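Local coordinates for protein hydrogenase maturation factor (PDB 3VTH) that probably transfers the carbamoyl group of carbamoyl phosphate, at the cost of ATP, to the C-terminal cysteine of HypE during [NiFe]-hydrogenase maturation, at residues A[104-112]-A[384-392]. Numbering follows the deposited sequence.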
loop_
_atom_site.group_PDB
_atom_site.type_symbol
_atom_site.label_atom_id
_atom_site.label_comp_id
_atom_site.label_asym_id
_atom_site.label_seq_id
_atom_site.Cartn_x
_atom_site.Cartn_y
_atom_site.Cartn_z
ATOM N N PHE A 104 9.111 21.792 -7.436
ATOM C CA PHE A 104 9.003 20.363 -7.249
ATOM C C PHE A 104 7.792 19.858 -7.966
ATOM O O PHE A 104 6.880 20.581 -8.213
ATOM C CB PHE A 104 8.926 19.990 -5.770
ATOM C CG PHE A 104 7.649 20.364 -5.133
ATOM C CD1 PHE A 104 7.380 21.660 -4.837
ATOM C CD2 PHE A 104 6.693 19.438 -4.894
ATOM C CE1 PHE A 104 6.215 22.012 -4.286
ATOM C CE2 PHE A 104 5.531 19.789 -4.342
ATOM C CZ PHE A 104 5.283 21.079 -4.038
ATOM N N VAL A 105 7.819 18.590 -8.325
ATOM C CA VAL A 105 6.743 18.005 -9.101
ATOM C C VAL A 105 6.516 16.556 -8.667
ATOM O O VAL A 105 7.473 15.828 -8.385
ATOM C CB VAL A 105 7.031 18.100 -10.638
ATOM C CG1 VAL A 105 8.314 17.366 -11.002
ATOM C CG2 VAL A 105 5.841 17.562 -11.468
ATOM N N PRO A 106 5.245 16.135 -8.588
ATOM C CA PRO A 106 4.974 14.720 -8.337
ATOM C C PRO A 106 5.588 13.815 -9.431
ATOM O O PRO A 106 5.861 14.285 -10.545
ATOM C CB PRO A 106 3.453 14.649 -8.394
ATOM C CG PRO A 106 3.011 16.017 -7.925
ATOM C CD PRO A 106 4.020 16.964 -8.517
ATOM N N VAL A 107 5.793 12.539 -9.086
ATOM C CA VAL A 107 6.355 11.527 -9.978
ATOM C C VAL A 107 5.311 10.424 -10.185
ATOM O O VAL A 107 4.660 9.977 -9.223
ATOM C CB VAL A 107 7.686 10.959 -9.412
ATOM C CG1 VAL A 107 8.124 9.658 -10.122
ATOM C CG2 VAL A 107 8.819 12.018 -9.540
ATOM N N SER A 108 5.143 10.007 -11.439
ATOM C CA SER A 108 4.200 8.945 -11.776
ATOM C C SER A 108 4.576 7.606 -11.130
ATOM O O SER A 108 5.752 7.243 -11.105
ATOM C CB SER A 108 4.107 8.753 -13.294
ATOM O OG SER A 108 3.178 7.700 -13.604
ATOM N N PRO A 109 3.581 6.863 -10.616
ATOM C CA PRO A 109 3.890 5.462 -10.301
ATOM C C PRO A 109 4.228 4.646 -11.566
ATOM O O PRO A 109 3.934 5.067 -12.696
ATOM C CB PRO A 109 2.594 4.934 -9.658
ATOM C CG PRO A 109 1.896 6.182 -9.145
ATOM C CD PRO A 109 2.230 7.252 -10.164
ATOM N N ASP A 110 4.869 3.505 -11.351
ATOM C CA ASP A 110 5.065 2.476 -12.374
ATOM C C ASP A 110 3.736 1.917 -12.851
ATOM O O ASP A 110 2.832 1.669 -12.042
ATOM C CB ASP A 110 5.911 1.349 -11.783
ATOM C CG ASP A 110 7.195 1.865 -11.191
ATOM O OD1 ASP A 110 8.094 2.226 -11.983
ATOM O OD2 ASP A 110 7.279 1.972 -9.944
ATOM N N MET A 111 3.629 1.683 -14.156
ATOM C CA MET A 111 2.354 1.297 -14.756
ATOM C C MET A 111 2.435 0.015 -15.589
ATOM O O MET A 111 3.416 -0.191 -16.302
ATOM C CB MET A 111 1.796 2.461 -15.608
ATOM C CG MET A 111 1.298 3.658 -14.774
ATOM S SD MET A 111 -0.160 3.266 -13.772
ATOM C CE MET A 111 -0.096 4.550 -12.508
ATOM N N GLY A 112 1.397 -0.825 -15.485
ATOM C CA GLY A 112 1.230 -2.020 -16.310
ATOM C C GLY A 112 1.119 -1.723 -17.805
ATOM O O GLY A 112 0.761 -0.613 -18.199
ATOM N N ALA A 384 2.076 0.394 -2.530
ATOM C CA ALA A 384 3.428 0.300 -3.094
ATOM C C ALA A 384 3.362 0.421 -4.611
ATOM O O ALA A 384 2.810 1.408 -5.113
ATOM C CB ALA A 384 4.137 -1.001 -2.632
ATOM N N ARG A 385 3.907 -0.540 -5.357
ATOM C CA ARG A 385 4.001 -0.385 -6.822
ATOM C C ARG A 385 2.656 -0.021 -7.471
ATOM O O ARG A 385 1.620 -0.636 -7.161
ATOM C CB ARG A 385 4.578 -1.636 -7.509
ATOM C CG ARG A 385 4.690 -1.475 -9.056
ATOM C CD ARG A 385 5.226 -2.711 -9.773
ATOM N NE ARG A 385 4.602 -3.957 -9.341
ATOM C CZ ARG A 385 3.383 -4.378 -9.680
ATOM N NH1 ARG A 385 2.595 -3.668 -10.498
ATOM N NH2 ARG A 385 2.945 -5.543 -9.203
ATOM N N GLY A 386 2.672 0.966 -8.373
ATOM C CA GLY A 386 1.438 1.359 -9.069
ATOM C C GLY A 386 0.606 2.401 -8.338
ATOM O O GLY A 386 -0.242 3.046 -8.960
ATOM N N TYR A 387 0.863 2.588 -7.036
ATOM C CA TYR A 387 0.192 3.621 -6.225
ATOM C C TYR A 387 1.188 4.670 -5.731
ATOM O O TYR A 387 1.087 5.840 -6.072
ATOM C CB TYR A 387 -0.539 2.994 -5.024
ATOM C CG TYR A 387 -1.732 2.141 -5.399
ATOM C CD1 TYR A 387 -3.045 2.592 -5.153
ATOM C CD2 TYR A 387 -1.555 0.899 -6.033
ATOM C CE1 TYR A 387 -4.146 1.810 -5.508
ATOM C CE2 TYR A 387 -2.648 0.115 -6.393
ATOM C CZ TYR A 387 -3.941 0.566 -6.125
ATOM O OH TYR A 387 -5.017 -0.241 -6.467
ATOM N N ALA A 388 2.140 4.247 -4.905
ATOM C CA ALA A 388 3.255 5.097 -4.540
ATOM C C ALA A 388 4.130 5.319 -5.770
ATOM O O ALA A 388 4.318 4.404 -6.579
ATOM C CB ALA A 388 4.073 4.464 -3.413
ATOM N N PRO A 389 4.724 6.514 -5.889
ATOM C CA PRO A 389 4.739 7.583 -4.898
ATOM C C PRO A 389 3.697 8.700 -5.145
ATOM O O PRO A 389 3.955 9.862 -4.810
ATOM C CB PRO A 389 6.133 8.163 -5.084
ATOM C CG PRO A 389 6.321 8.092 -6.616
ATOM C CD PRO A 389 5.592 6.823 -7.044
ATOM N N GLN A 390 2.563 8.375 -5.758
ATOM C CA GLN A 390 1.522 9.405 -5.974
ATOM C C GLN A 390 1.115 9.978 -4.612
ATOM O O GLN A 390 0.795 9.206 -3.676
ATOM C CB GLN A 390 0.309 8.844 -6.727
ATOM C CG GLN A 390 -0.846 9.855 -6.933
ATOM C CD GLN A 390 -1.977 9.305 -7.798
ATOM O OE1 GLN A 390 -1.831 8.289 -8.473
ATOM N NE2 GLN A 390 -3.117 9.989 -7.782
ATOM N N PRO A 391 1.151 11.320 -4.485
ATOM C CA PRO A 391 0.856 11.915 -3.187
ATOM C C PRO A 391 -0.635 11.908 -2.850
ATOM O O PRO A 391 -1.482 11.774 -3.741
ATOM C CB PRO A 391 1.358 13.347 -3.338
ATOM C CG PRO A 391 1.167 13.641 -4.846
ATOM C CD PRO A 391 1.537 12.339 -5.491
ATOM N N ILE A 392 -0.927 12.032 -1.560
ATOM C CA ILE A 392 -2.265 12.347 -1.079
ATOM C C ILE A 392 -2.452 13.864 -1.187
ATOM O O ILE A 392 -1.612 14.644 -0.729
ATOM C CB ILE A 392 -2.465 11.877 0.390
ATOM C CG1 ILE A 392 -2.191 10.363 0.533
ATOM C CG2 ILE A 392 -3.865 12.233 0.921
ATOM C CD1 ILE A 392 -2.890 9.482 -0.488
HETATM O O HOH W 1 4.650 11.516 -6.903
HETATM O O HOH W 2 5.079 2.660 -8.530
HETATM O O HOH W 3 2.252 -0.943 -11.711
#
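P109 and G386 bring the chains closest, their CA atoms 4.9 Å apart, where an extended 104-112 passes a 384-392 segment that turns at G386-Y387, A384 O taking the N-H groups of both Y387 and A388; the two backbones are joined through water instead of direct hydrogen bonds. The ring of P109 is the wedge: CB lies 3.5 Å from G386 O, while CG comes within 3.2 Å of Y387 O and also meets CB of Q390. Its CA backs onto CD of P389, whose ring follows a cis peptide bond and reaches with CG to V107 O, 3.6 Å away. Further along, P106 CB touches P391 CD, so four prolines mesh across the seam.

Water 2 ties the chains together with four hydrogen bonds: it accepts from the backbone N of D110 and of G386, and donates to A388 O and, at 2.7 Å, to D110 OD2. With chi1 at -54°, the D110 carboxylate sits beside its own backbone N, which lets one water grip both; OD1 is held by S144 and the backbone N of R142. Water 1 takes the N-H of V107 and donates to P389 O. At the other end, G386 CA lies 3.3 Å from D110 O in a CA-H...O contact. Water 3 donates to the same carbonyl and accepts from R385 NH1, its oxygen 3.0 Å from NH1 and in the guanidinium plane at the edge. R385 CG, anti to the backbone N (chi1 -180°), lies against D110 CB; beyond it the chain leads away and bends at chi3, and NH2 ends in a salt bridge with D368.

The arrangement is a water-mediated, proline-rich interdomain seam of HypF: 104-112 runs from the acylphosphatase-like sheet toward the zinc site beginning at C114, 384-392 from strand 377-378 of the YrdC-like sheet to strand 392-393 of the Kae1-like sheet.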